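Local structure of invasion-associated protein B (Bartonella henselae, 3DTD) at residues C[87-92]-C[98-103]; C[74-79]-C[131-136]; C[62-65]-C[71-74]; C[102-107]-C[112-117]; C[32-37]-C[159-164]. The protein is of unknown molecular function but, as a member of the invasion-associated locus B family, probably has a part in bacterial entry into host cells. One frame throughout, in Å; residues are numbered along the deposited sequence.

Interactions 1, 2 and 4 cluster where the two antiparallel sheets meet, their centres about 7 to 10 Å apart, while interaction 3 leads on along the larger sheet to interaction 5, whose centre is about 11 Å from its own and about 24 Å from that of interaction 1. Interaction 2 is the sheet-to-sheet contact and shares the smaller sheet with interaction 1. Gly74 belongs to interactions 2 and 3, and Gly102 and Ile103 to interactions 1 and 4. Val72 O accepts a bond from Phe117 N at 2.8 Å, tying interaction 3 to interaction 4. Interaction 5 reaches interaction 3 where Met62 SD lies 3.8 Å from Trp32 CH2. No ligand site is identified.

Interaction 1: C[87-92]-C[98-103]; sequences PVRLQV and VIETGI
Leu90 and Ile99 face each other as an antiparallel hydrogen-bonded pair, and so do Val88 and Thr101; together they form the tight part of the hairpin of strands 88-92 and 98-101. Leu90 N donates to Ile99 O over 2.7 Å at an N-H...O angle of 179°, and Ile99 N returns the bond to Leu90 O at 2.8 Å. At the next pair Val88 N is 2.6 Å from Thr101 O. The side chains of these pairs lie on the face turned to the larger sheet, where Leu90 CD1 rests on Thr101 CG2 at 3.8 Å. Thr101 holds OG1 anti to its backbone N (chi1 174°), which leaves CG2 for the leucine while OG1 bonds to Pro114 O.

The other face is more open to solvent and lined by long, flexible polar chains. Val98 lies against two, its CG2 3.6 Å from Arg89 NH2 and 3.8 Å from Gln91 CG. Arg89 is extended, its NH1 reaching Gln91 OE1 at 3.1 Å in a bent bond (136°), the donor above the amide plane; Gln91 NE2 bonds to Gly95 O in the turn. Glu100 touches Pro87 through CG, and its OE1 stays 5.0 Å from Arg89 NE. The hairpin is thus held chiefly by four backbone bonds, most nearly straight, and by apolar contacts on the inner face, while the outer opposite charges probably contribute no more than a weak long-range attraction.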
# COMPACT_ATOMS: atom_id res chain seq x y z
N PRO C 87 19.20 -30.69 -28.42
CA PRO C 87 17.85 -30.59 -28.98
C PRO C 87 16.70 -30.83 -27.99
O PRO C 87 16.91 -31.36 -26.89
CB PRO C 87 17.83 -31.67 -30.07
CG PRO C 87 19.22 -32.20 -30.16
CD PRO C 87 19.84 -31.95 -28.83
N VAL C 88 15.51 -30.41 -28.38
CA VAL C 88 14.27 -30.71 -27.67
C VAL C 88 13.55 -31.79 -28.47
O VAL C 88 13.23 -31.60 -29.65
CB VAL C 88 13.38 -29.46 -27.49
CG1 VAL C 88 12.02 -29.83 -26.87
CG2 VAL C 88 14.08 -28.41 -26.63
N ARG C 89 13.32 -32.93 -27.83
CA ARG C 89 12.70 -34.10 -28.45
C ARG C 89 11.21 -34.15 -28.12
O ARG C 89 10.82 -34.05 -26.96
CB ARG C 89 13.42 -35.37 -27.98
CG ARG C 89 12.93 -36.68 -28.58
CD ARG C 89 13.70 -37.84 -27.98
NE ARG C 89 13.27 -39.13 -28.52
CZ ARG C 89 12.42 -39.96 -27.92
NH1 ARG C 89 11.89 -39.64 -26.74
NH2 ARG C 89 12.10 -41.11 -28.49
N LEU C 90 10.39 -34.30 -29.16
CA LEU C 90 8.94 -34.40 -29.02
C LEU C 90 8.46 -35.78 -29.45
O LEU C 90 8.77 -36.24 -30.56
CB LEU C 90 8.24 -33.33 -29.86
CG LEU C 90 8.13 -31.90 -29.32
CD1 LEU C 90 9.40 -31.09 -29.56
CD2 LEU C 90 6.95 -31.20 -29.96
N GLN C 91 7.70 -36.44 -28.59
CA GLN C 91 7.20 -37.79 -28.86
C GLN C 91 5.75 -37.95 -28.40
O GLN C 91 5.42 -37.64 -27.25
CB GLN C 91 8.09 -38.84 -28.18
CG GLN C 91 7.75 -40.28 -28.54
CD GLN C 91 8.56 -41.30 -27.74
OE1 GLN C 91 9.08 -41.00 -26.67
NE2 GLN C 91 8.65 -42.51 -28.27
N VAL C 92 4.89 -38.43 -29.29
CA VAL C 92 3.52 -38.76 -28.91
C VAL C 92 3.53 -40.09 -28.17
O VAL C 92 3.73 -41.15 -28.78
CB VAL C 92 2.56 -38.82 -30.11
CG1 VAL C 92 1.12 -38.84 -29.62
CG2 VAL C 92 2.77 -37.65 -31.04
N VAL C 98 8.37 -39.27 -33.60
CA VAL C 98 9.42 -38.53 -32.91
C VAL C 98 9.89 -37.34 -33.76
O VAL C 98 10.27 -37.50 -34.93
CB VAL C 98 10.62 -39.45 -32.50
CG1 VAL C 98 11.76 -38.64 -31.91
CG2 VAL C 98 10.17 -40.50 -31.50
N ILE C 99 9.84 -36.15 -33.17
CA ILE C 99 10.38 -34.93 -33.76
C ILE C 99 11.54 -34.42 -32.91
O ILE C 99 11.47 -34.40 -31.68
CB ILE C 99 9.27 -33.84 -33.90
CG1 ILE C 99 8.53 -34.00 -35.23
CG2 ILE C 99 9.84 -32.41 -33.83
CD1 ILE C 99 7.36 -33.07 -35.35
N GLU C 100 12.63 -34.04 -33.57
CA GLU C 100 13.74 -33.40 -32.88
C GLU C 100 13.95 -31.99 -33.43
O GLU C 100 14.19 -31.81 -34.62
CB GLU C 100 15.01 -34.23 -32.97
CG GLU C 100 15.73 -34.36 -31.65
CD GLU C 100 16.84 -35.38 -31.67
OE1 GLU C 100 16.75 -36.36 -30.91
OE2 GLU C 100 17.81 -35.19 -32.45
N THR C 101 13.84 -31.01 -32.54
CA THR C 101 13.97 -29.59 -32.89
C THR C 101 14.71 -28.87 -31.76
O THR C 101 15.18 -29.51 -30.83
CB THR C 101 12.57 -28.95 -33.22
OG1 THR C 101 12.71 -27.54 -33.41
CG2 THR C 101 11.56 -29.22 -32.10
N GLY C 102 14.85 -27.55 -31.85
CA GLY C 102 15.60 -26.80 -30.85
C GLY C 102 15.00 -25.46 -30.49
O GLY C 102 14.10 -24.97 -31.17
N ILE C 103 15.51 -24.88 -29.40
CA ILE C 103 15.15 -23.53 -28.95
C ILE C 103 15.65 -22.50 -29.96
O ILE C 103 16.81 -22.55 -30.37
CB ILE C 103 15.72 -23.24 -27.52
CG1 ILE C 103 15.06 -24.15 -26.49
CG2 ILE C 103 15.55 -21.77 -27.12
CD1 ILE C 103 15.76 -24.19 -25.14

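Interaction 2: C[74-79]-C[131-136]; sequences GNLTVP and LKLAMT
Leu76 and Leu133 meet by their branch ends, CD2 of the first 4.0 Å from CD1 of the second, as the two chains lie alongside, pointing opposite ways. Leu76 puts CG anti to the backbone N (chi1 174°), which carries its CD2 toward strand 130-136. Leu133 answers with a second torsion close to eclipsed, and its CG also comes within 4.2 Å of Leu76 CD2.

Two residues further along each strand, Val78 and Met135 overlap side by side in the same manner. Met135 has CG between its backbone N and carbonyl carbon (chi1 58°), and its chain then bends at the thioether (chi3 81°). The bend brings CE to 3.9 Å from Val78 CG1, with SD 4.1 Å from Val78 CB, so the valine meets both sulfur and terminal methyl. No hydrogen bond crosses between the segments, and the nearest CA atoms, of Val78 and Leu133, stay 9.3 Å apart: two backbones separated by a layer of side chains. Strand 72-78 runs in the larger sheet between strands 58-66 and 110-117, and strand 130-136 in the smaller one between 88-92 and 144-151. Val60 and Met62 pack on Leu76, and Ile82 and Leu145 on Met135, extending this hydrophobic layer between the sheets.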
# COMPACT_ATOMS: atom_id res chain seq x y z
N GLY C 74 3.62 -23.99 -35.13
CA GLY C 74 3.55 -22.97 -34.08
C GLY C 74 4.74 -22.99 -33.14
O GLY C 74 5.87 -23.23 -33.56
N ASN C 75 4.47 -22.75 -31.86
CA ASN C 75 5.52 -22.63 -30.86
C ASN C 75 5.27 -23.38 -29.57
O ASN C 75 4.15 -23.40 -29.06
CB ASN C 75 5.80 -21.15 -30.56
CG ASN C 75 6.47 -20.43 -31.72
OD1 ASN C 75 7.56 -20.81 -32.16
ND2 ASN C 75 5.82 -19.39 -32.21
N LEU C 76 6.33 -23.97 -29.05
CA LEU C 76 6.34 -24.58 -27.74
C LEU C 76 7.17 -23.69 -26.81
O LEU C 76 8.28 -23.29 -27.16
CB LEU C 76 6.94 -25.99 -27.84
CG LEU C 76 7.20 -26.83 -26.59
CD1 LEU C 76 5.90 -27.32 -25.98
CD2 LEU C 76 8.08 -28.01 -26.96
N THR C 77 6.63 -23.37 -25.64
CA THR C 77 7.36 -22.61 -24.63
C THR C 77 7.82 -23.57 -23.54
O THR C 77 7.01 -24.27 -22.95
CB THR C 77 6.49 -21.48 -24.02
OG1 THR C 77 5.93 -20.68 -25.08
CG2 THR C 77 7.33 -20.59 -23.11
N VAL C 78 9.13 -23.60 -23.30
CA VAL C 78 9.74 -24.49 -22.31
C VAL C 78 10.40 -23.64 -21.20
O VAL C 78 10.55 -22.43 -21.38
CB VAL C 78 10.76 -25.51 -22.96
CG1 VAL C 78 10.06 -26.42 -23.97
CG2 VAL C 78 11.94 -24.80 -23.60
N PRO C 79 10.75 -24.25 -20.04
CA PRO C 79 11.37 -23.47 -18.95
C PRO C 79 12.74 -22.86 -19.26
O PRO C 79 13.39 -23.23 -20.24
CB PRO C 79 11.53 -24.50 -17.82
CG PRO C 79 10.62 -25.60 -18.16
CD PRO C 79 10.55 -25.65 -19.64
N LEU C 131 1.90 -35.55 -25.20
CA LEU C 131 3.05 -35.22 -26.02
C LEU C 131 4.24 -35.05 -25.09
O LEU C 131 4.37 -34.03 -24.42
CB LEU C 131 2.81 -33.97 -26.85
CG LEU C 131 3.96 -33.48 -27.74
CD1 LEU C 131 4.38 -34.52 -28.78
CD2 LEU C 131 3.57 -32.20 -28.41
N LYS C 132 5.10 -36.07 -25.04
CA LYS C 132 6.23 -36.09 -24.12
C LYS C 132 7.39 -35.25 -24.63
O LYS C 132 7.74 -35.30 -25.81
CB LYS C 132 6.69 -37.53 -23.88
CG LYS C 132 5.71 -38.38 -23.07
CD LYS C 132 6.28 -39.75 -22.78
CE LYS C 132 5.30 -40.61 -22.00
NZ LYS C 132 5.83 -41.98 -21.73
N LEU C 133 7.97 -34.47 -23.73
CA LEU C 133 9.12 -33.63 -24.06
C LEU C 133 10.40 -34.15 -23.40
O LEU C 133 10.38 -34.61 -22.26
CB LEU C 133 8.89 -32.17 -23.64
CG LEU C 133 7.91 -31.20 -24.31
CD1 LEU C 133 7.25 -31.72 -25.60
CD2 LEU C 133 6.85 -30.76 -23.33
N ALA C 134 11.51 -34.08 -24.13
CA ALA C 134 12.82 -34.46 -23.62
C ALA C 134 13.86 -33.40 -23.98
O ALA C 134 14.01 -33.03 -25.15
CB ALA C 134 13.24 -35.83 -24.17
N MET C 135 14.57 -32.91 -22.97
CA MET C 135 15.60 -31.88 -23.16
C MET C 135 16.75 -32.02 -22.16
O MET C 135 16.72 -32.90 -21.30
CB MET C 135 14.98 -30.47 -23.12
CG MET C 135 14.23 -30.12 -21.84
SD MET C 135 12.96 -28.85 -22.08
CE MET C 135 11.61 -29.82 -22.73
N THR C 136 17.76 -31.16 -22.30
CA THR C 136 18.94 -31.19 -21.44
C THR C 136 19.01 -29.91 -20.61
O THR C 136 18.83 -28.81 -21.13
CB THR C 136 20.23 -31.36 -22.28
OG1 THR C 136 20.05 -32.40 -23.24
CG2 THR C 136 21.42 -31.70 -21.40

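Interaction 3: C[62-65]-C[71-74]; sequences MSVV and VVSG
A beta hairpin, formed by strands 58-66 and 72-78 of the larger sheet, contains this contact close to its turn. The axes of 62-65 and 72-74 make an angle of 134° between N-to-C directions, so the antiparallel strands are strongly twisted against each other here. Val65 and Ser73 form a hydrogen-bonded pair: Val65 N gives a bond of 2.8 Å to Ser73 O, at an N-H...O angle of 176°, and Ser73 N gives a longer one of 3.1 Å to Val65 O.

Next comes the non-hydrogen-bonded pair of Val64 and Gly74. With no side chain at Gly74, its CA comes within 3.3 Å of Ser63 O in a CA-H...O contact, and the same oxygen accepts the backbone N-H of Asn75.

On the buried face Val64 CG1 and Val72 CG1 meet at 3.5 Å, a tight methyl contact, with the two side chains crossing at about a right angle. Val64 is turned away from the staggered positions (chi1 132°), and Val64 CG2 also lies near Ser73 O, at 3.8 Å. Across the sheet, Val65 CG2 lies 3.4 Å from Ser73 O, covering the hydrogen-bonded carbonyl, while the hydroxyl of Ser73 is taken by ND2 of Asn67, in the turn. That amide also bonds to Val71 O.

Polar cohesion thus comes from the backbone and from the turn asparagine, whereas the side chains facing each other across the strands contribute apolar packing, closest between the two buried valines.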
# COMPACT_ATOMS: atom_id res chain seq x y z
N MET C 62 1.97 -24.43 -25.34
CA MET C 62 1.96 -24.78 -26.76
C MET C 62 0.90 -23.98 -27.48
O MET C 62 -0.24 -23.92 -27.02
CB MET C 62 1.73 -26.29 -26.94
CG MET C 62 1.61 -26.73 -28.41
SD MET C 62 1.82 -28.50 -28.69
CE MET C 62 3.59 -28.61 -28.50
N SER C 63 1.27 -23.34 -28.58
CA SER C 63 0.34 -22.59 -29.42
C SER C 63 0.51 -23.01 -30.87
O SER C 63 1.64 -23.11 -31.36
CB SER C 63 0.56 -21.08 -29.25
OG SER C 63 -0.58 -20.35 -29.69
N VAL C 64 -0.61 -23.24 -31.56
CA VAL C 64 -0.60 -23.92 -32.85
C VAL C 64 -1.64 -23.34 -33.83
O VAL C 64 -2.75 -23.00 -33.43
CB VAL C 64 -0.74 -25.47 -32.63
CG1 VAL C 64 -1.80 -26.12 -33.52
CG2 VAL C 64 0.61 -26.16 -32.76
N VAL C 65 -1.24 -23.18 -35.09
CA VAL C 65 -2.13 -22.76 -36.17
C VAL C 65 -2.22 -23.80 -37.28
O VAL C 65 -1.31 -24.61 -37.46
CB VAL C 65 -1.74 -21.37 -36.78
CG1 VAL C 65 -1.94 -20.25 -35.78
CG2 VAL C 65 -0.31 -21.38 -37.33
N VAL C 71 -0.83 -27.98 -43.15
CA VAL C 71 0.23 -28.26 -42.17
C VAL C 71 -0.03 -27.51 -40.84
O VAL C 71 -0.51 -26.37 -40.83
CB VAL C 71 1.66 -27.99 -42.78
CG1 VAL C 71 1.87 -26.53 -43.14
CG2 VAL C 71 2.77 -28.48 -41.86
N VAL C 72 0.25 -28.19 -39.73
CA VAL C 72 0.08 -27.61 -38.40
C VAL C 72 1.43 -27.14 -37.85
O VAL C 72 2.37 -27.94 -37.73
CB VAL C 72 -0.62 -28.64 -37.46
CG1 VAL C 72 -0.56 -28.20 -36.01
CG2 VAL C 72 -2.06 -28.87 -37.89
N SER C 73 1.54 -25.86 -37.53
CA SER C 73 2.79 -25.29 -37.01
C SER C 73 2.56 -24.30 -35.87
O SER C 73 1.45 -23.82 -35.67
CB SER C 73 3.60 -24.62 -38.14
OG SER C 73 3.03 -23.38 -38.52
N GLY C 74 3.62 -23.99 -35.13
CA GLY C 74 3.55 -22.97 -34.08
C GLY C 74 4.74 -22.99 -33.14
O GLY C 74 5.87 -23.23 -33.56

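Interaction 4: C[102-107]-C[112-117]; sequences GIRTCV and IVPIVF
Gly102 begins the contact with its carbonyl, whose O lies 3.4 Å from Pro114 CD and 3.6 Å from Val113 CG1, set among aliphatic hydrogens. Ile103 follows on the buried side: its CG1 meets Val113 CG2 at 3.8 Å, the two branched chains meeting aslant, while its CA-H points to Ile112 O.

At Arg104 the backbone turns to a helical psi of -43°. Its N donates to Ile112 O over 2.8 Å at an N-H...O angle of 162°. The backbone sets CB 3.8 Å from Pro114 CG, the side chain lying across the proline ring at about a right angle. With CG anti to the backbone N (chi1 179°) and the rest extended, CD passes 4.0 Å from Pro114 CG before the guanidinium leads away. Thr105 then takes the second bond, its O accepting from Ile112 N at 2.7 Å. The kink at Arg104 thus lets neighbouring residues bond the N and O of Ile112. The threonine hydroxyl is bonded to Ile82 O of a second subunit.

Cys106 turns away from Ile112 and forms a disulfide with Cys111, closing the hairpin loop covalently, and it packs on Cys106 of that second subunit. Val107 completes the segment with CG2 3.9 Å from Ile112 CD1.

Strand 105-107 is the outermost strand of the larger sheet within this chain. Strand 110-117 lies between it and strand 72-78, to which Val113, Ile115 and Phe117 bond through their backbones, while Phe117 also meets the ring of Tyr121 in helix 119-127.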
# COMPACT_ATOMS: atom_id res chain seq x y z
N GLY C 102 14.85 -27.55 -31.85
CA GLY C 102 15.60 -26.80 -30.85
C GLY C 102 15.00 -25.46 -30.49
O GLY C 102 14.10 -24.97 -31.17
N ILE C 103 15.51 -24.88 -29.40
CA ILE C 103 15.15 -23.53 -28.95
C ILE C 103 15.65 -22.50 -29.96
O ILE C 103 16.81 -22.55 -30.37
CB ILE C 103 15.72 -23.24 -27.52
CG1 ILE C 103 15.06 -24.15 -26.49
CG2 ILE C 103 15.55 -21.77 -27.12
CD1 ILE C 103 15.76 -24.19 -25.14
N ARG C 104 14.77 -21.60 -30.38
CA ARG C 104 15.13 -20.51 -31.28
C ARG C 104 15.62 -19.29 -30.49
O ARG C 104 16.61 -18.65 -30.86
CB ARG C 104 13.93 -20.13 -32.16
CG ARG C 104 14.20 -18.98 -33.11
CD ARG C 104 13.25 -18.96 -34.29
NE ARG C 104 13.70 -18.01 -35.31
CZ ARG C 104 13.33 -16.74 -35.38
NH1 ARG C 104 12.48 -16.24 -34.49
NH2 ARG C 104 13.80 -15.96 -36.34
N THR C 105 14.90 -18.99 -29.41
CA THR C 105 15.17 -17.84 -28.56
C THR C 105 14.46 -18.01 -27.22
O THR C 105 13.64 -18.91 -27.06
CB THR C 105 14.72 -16.51 -29.23
OG1 THR C 105 15.17 -15.41 -28.44
CG2 THR C 105 13.20 -16.44 -29.41
N CYS C 106 14.79 -17.15 -26.27
CA CYS C 106 14.06 -17.09 -25.01
C CYS C 106 13.61 -15.67 -24.73
O CYS C 106 14.30 -14.71 -25.07
CB CYS C 106 14.87 -17.66 -23.85
SG CYS C 106 15.63 -19.31 -24.14
N VAL C 107 12.43 -15.57 -24.13
CA VAL C 107 11.78 -14.30 -23.81
C VAL C 107 11.43 -14.39 -22.31
O VAL C 107 11.66 -15.44 -21.70
CB VAL C 107 10.52 -14.08 -24.71
CG1 VAL C 107 10.92 -13.72 -26.13
CG2 VAL C 107 9.59 -15.30 -24.70
N ILE C 112 11.52 -20.44 -26.40
CA ILE C 112 10.62 -20.72 -27.51
C ILE C 112 11.19 -21.78 -28.46
O ILE C 112 12.29 -21.63 -28.99
CB ILE C 112 10.24 -19.42 -28.29
CG1 ILE C 112 9.78 -18.31 -27.33
CG2 ILE C 112 9.20 -19.70 -29.37
CD1 ILE C 112 8.54 -18.63 -26.47
N VAL C 113 10.41 -22.84 -28.66
CA VAL C 113 10.76 -23.95 -29.54
C VAL C 113 9.76 -24.00 -30.70
O VAL C 113 8.59 -24.34 -30.50
CB VAL C 113 10.72 -25.31 -28.78
CG1 VAL C 113 11.15 -26.45 -29.68
CG2 VAL C 113 11.60 -25.26 -27.54
N PRO C 114 10.19 -23.64 -31.92
CA PRO C 114 9.32 -23.74 -33.10
C PRO C 114 9.05 -25.19 -33.47
O PRO C 114 9.95 -26.03 -33.42
CB PRO C 114 10.13 -23.06 -34.21
CG PRO C 114 11.24 -22.36 -33.54
CD PRO C 114 11.52 -23.10 -32.28
N ILE C 115 7.81 -25.47 -33.84
CA ILE C 115 7.37 -26.83 -34.16
C ILE C 115 6.57 -26.84 -35.45
O ILE C 115 5.76 -25.95 -35.70
CB ILE C 115 6.54 -27.45 -33.01
CG1 ILE C 115 5.70 -26.37 -32.31
CG2 ILE C 115 7.47 -28.11 -32.00
CD1 ILE C 115 4.48 -26.86 -31.58
N VAL C 116 6.84 -27.84 -36.29
CA VAL C 116 6.08 -28.09 -37.51
C VAL C 116 5.68 -29.57 -37.51
O VAL C 116 6.54 -30.44 -37.39
CB VAL C 116 6.90 -27.74 -38.79
CG1 VAL C 116 6.16 -28.18 -40.05
CG2 VAL C 116 7.19 -26.24 -38.86
N PHE C 117 4.39 -29.84 -37.64
CA PHE C 117 3.87 -31.20 -37.66
C PHE C 117 3.38 -31.60 -39.05
O PHE C 117 2.52 -30.92 -39.62
CB PHE C 117 2.72 -31.36 -36.66
CG PHE C 117 3.08 -30.98 -35.25
CD1 PHE C 117 2.35 -30.01 -34.58
CD2 PHE C 117 4.12 -31.61 -34.58
CE1 PHE C 117 2.67 -29.66 -33.27
CE2 PHE C 117 4.44 -31.27 -33.28
CZ PHE C 117 3.71 -30.29 -32.62

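Interaction 5: C[32-37]-C[159-164]; sequences WSINCG and LNRLIA
Arg161 touches Ile34 with the aliphatic start of its side chain, not with its flat guanidinium: Arg161 CB and CG each lie 3.7 Å from Ile34 CD1. The guanidinium is directed instead to the neighbouring strand 27-29, where NE forms a salt bridge with Glu27. The other flat group, the indole of Trp32, stands beside the contact; it meets the ring of Phe155 edge-to-face and packs on Ala158. Its NE1 is bonded to Gln151 O.

Between these groups Ile34 makes the hydrophobic contact. Its CG1 is anti to the carbonyl carbon (chi1 -69°) and its chain continues extended, driving CD1 toward the helix. Leu162 CD1 then lies against three carbons of the isoleucine, 3.9 Å from CD1 and 4.0 Å from both CG1 and CG2. Leu162 itself sits away from a staggered position (chi1 -117°), with its CD1 against the isoleucine. The Ile34 and Leu162 CA atoms remain 8.1 Å apart, and no hydrogen bond crosses between the segments.

Ala158 and Leu165, on the same helix, extend the packing around Ile34, while Met47 of strand 42-52 adds to it at Leu162. Contact through side chains alone, with no hydrogen bond between the backbones, is that of a helix packed on a sheet face, here helix 155-168 on strand 32-39.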
# COMPACT_ATOMS: atom_id res chain seq x y z
N TRP C 32 -7.94 -28.11 -24.40
CA TRP C 32 -7.42 -27.17 -25.39
C TRP C 32 -8.33 -25.96 -25.59
O TRP C 32 -9.55 -26.07 -25.49
CB TRP C 32 -7.14 -27.89 -26.71
CG TRP C 32 -5.88 -28.67 -26.66
CD1 TRP C 32 -5.69 -29.88 -26.06
CD2 TRP C 32 -4.61 -28.28 -27.19
NE1 TRP C 32 -4.38 -30.27 -26.19
CE2 TRP C 32 -3.69 -29.31 -26.89
CE3 TRP C 32 -4.15 -27.16 -27.90
CZ2 TRP C 32 -2.35 -29.26 -27.27
CZ3 TRP C 32 -2.82 -27.10 -28.29
CH2 TRP C 32 -1.93 -28.15 -27.97
N SER C 33 -7.70 -24.81 -25.84
CA SER C 33 -8.41 -23.55 -26.05
C SER C 33 -8.21 -23.00 -27.46
O SER C 33 -7.18 -23.25 -28.09
CB SER C 33 -7.97 -22.51 -25.02
OG SER C 33 -8.21 -22.94 -23.70
N ILE C 34 -9.20 -22.26 -27.95
CA ILE C 34 -9.13 -21.60 -29.25
C ILE C 34 -9.47 -20.11 -29.15
O ILE C 34 -10.52 -19.74 -28.60
CB ILE C 34 -10.03 -22.30 -30.33
CG1 ILE C 34 -9.47 -23.67 -30.68
CG2 ILE C 34 -10.14 -21.45 -31.61
CD1 ILE C 34 -10.39 -24.51 -31.50
N ASN C 35 -8.57 -19.28 -29.66
CA ASN C 35 -8.80 -17.85 -29.77
C ASN C 35 -8.53 -17.37 -31.19
O ASN C 35 -7.60 -17.83 -31.84
CB ASN C 35 -7.93 -17.08 -28.78
CG ASN C 35 -8.43 -17.20 -27.35
OD1 ASN C 35 -7.92 -18.01 -26.57
ND2 ASN C 35 -9.42 -16.40 -27.01
N CYS C 36 -9.38 -16.47 -31.68
CA CYS C 36 -9.20 -15.89 -33.00
C CYS C 36 -8.91 -14.40 -32.92
O CYS C 36 -9.45 -13.70 -32.07
CB CYS C 36 -10.43 -16.15 -33.88
SG CYS C 36 -10.82 -17.90 -34.12
N GLY C 37 -8.04 -13.93 -33.80
CA GLY C 37 -7.74 -12.52 -33.92
C GLY C 37 -7.48 -12.16 -35.37
O GLY C 37 -7.13 -13.03 -36.17
N LEU C 159 -8.71 -29.15 -33.28
CA LEU C 159 -8.17 -29.07 -34.64
C LEU C 159 -9.27 -29.12 -35.70
O LEU C 159 -9.18 -28.43 -36.71
CB LEU C 159 -7.12 -30.16 -34.88
CG LEU C 159 -6.33 -30.13 -36.19
CD1 LEU C 159 -5.72 -28.76 -36.48
CD2 LEU C 159 -5.27 -31.19 -36.13
N ASN C 160 -10.31 -29.91 -35.45
CA ASN C 160 -11.52 -29.94 -36.28
C ASN C 160 -12.23 -28.60 -36.36
O ASN C 160 -12.75 -28.23 -37.42
CB ASN C 160 -12.50 -31.00 -35.76
CG ASN C 160 -12.03 -32.41 -36.03
OD1 ASN C 160 -11.07 -32.63 -36.75
ND2 ASN C 160 -12.71 -33.38 -35.43
N ARG C 161 -12.27 -27.89 -35.24
CA ARG C 161 -12.80 -26.53 -35.16
C ARG C 161 -11.93 -25.54 -35.94
O ARG C 161 -12.45 -24.65 -36.61
CB ARG C 161 -12.96 -26.12 -33.70
CG ARG C 161 -13.52 -24.71 -33.47
CD ARG C 161 -14.89 -24.51 -34.08
NE ARG C 161 -15.41 -23.19 -33.77
CZ ARG C 161 -16.31 -22.54 -34.50
NH1 ARG C 161 -16.79 -23.09 -35.61
NH2 ARG C 161 -16.71 -21.34 -34.13
N LEU C 162 -10.61 -25.71 -35.85
CA LEU C 162 -9.65 -24.92 -36.61
C LEU C 162 -9.79 -25.10 -38.13
O LEU C 162 -9.63 -24.14 -38.89
CB LEU C 162 -8.22 -25.23 -36.16
CG LEU C 162 -7.38 -24.11 -35.53
CD1 LEU C 162 -8.07 -23.41 -34.37
CD2 LEU C 162 -6.03 -24.64 -35.11
N ILE C 163 -10.10 -26.33 -38.54
CA ILE C 163 -10.39 -26.65 -39.95
C ILE C 163 -11.68 -25.95 -40.39
O ILE C 163 -11.73 -25.36 -41.47
CB ILE C 163 -10.45 -28.19 -40.18
CG1 ILE C 163 -9.08 -28.82 -39.94
CG2 ILE C 163 -10.92 -28.52 -41.60
CD1 ILE C 163 -9.10 -30.30 -39.61
N ALA C 164 -12.70 -26.02 -39.54
CA ALA C 164 -13.99 -25.38 -39.77
C ALA C 164 -13.94 -23.85 -39.82
O ALA C 164 -14.71 -23.23 -40.56
CB ALA C 164 -15.00 -25.84 -38.72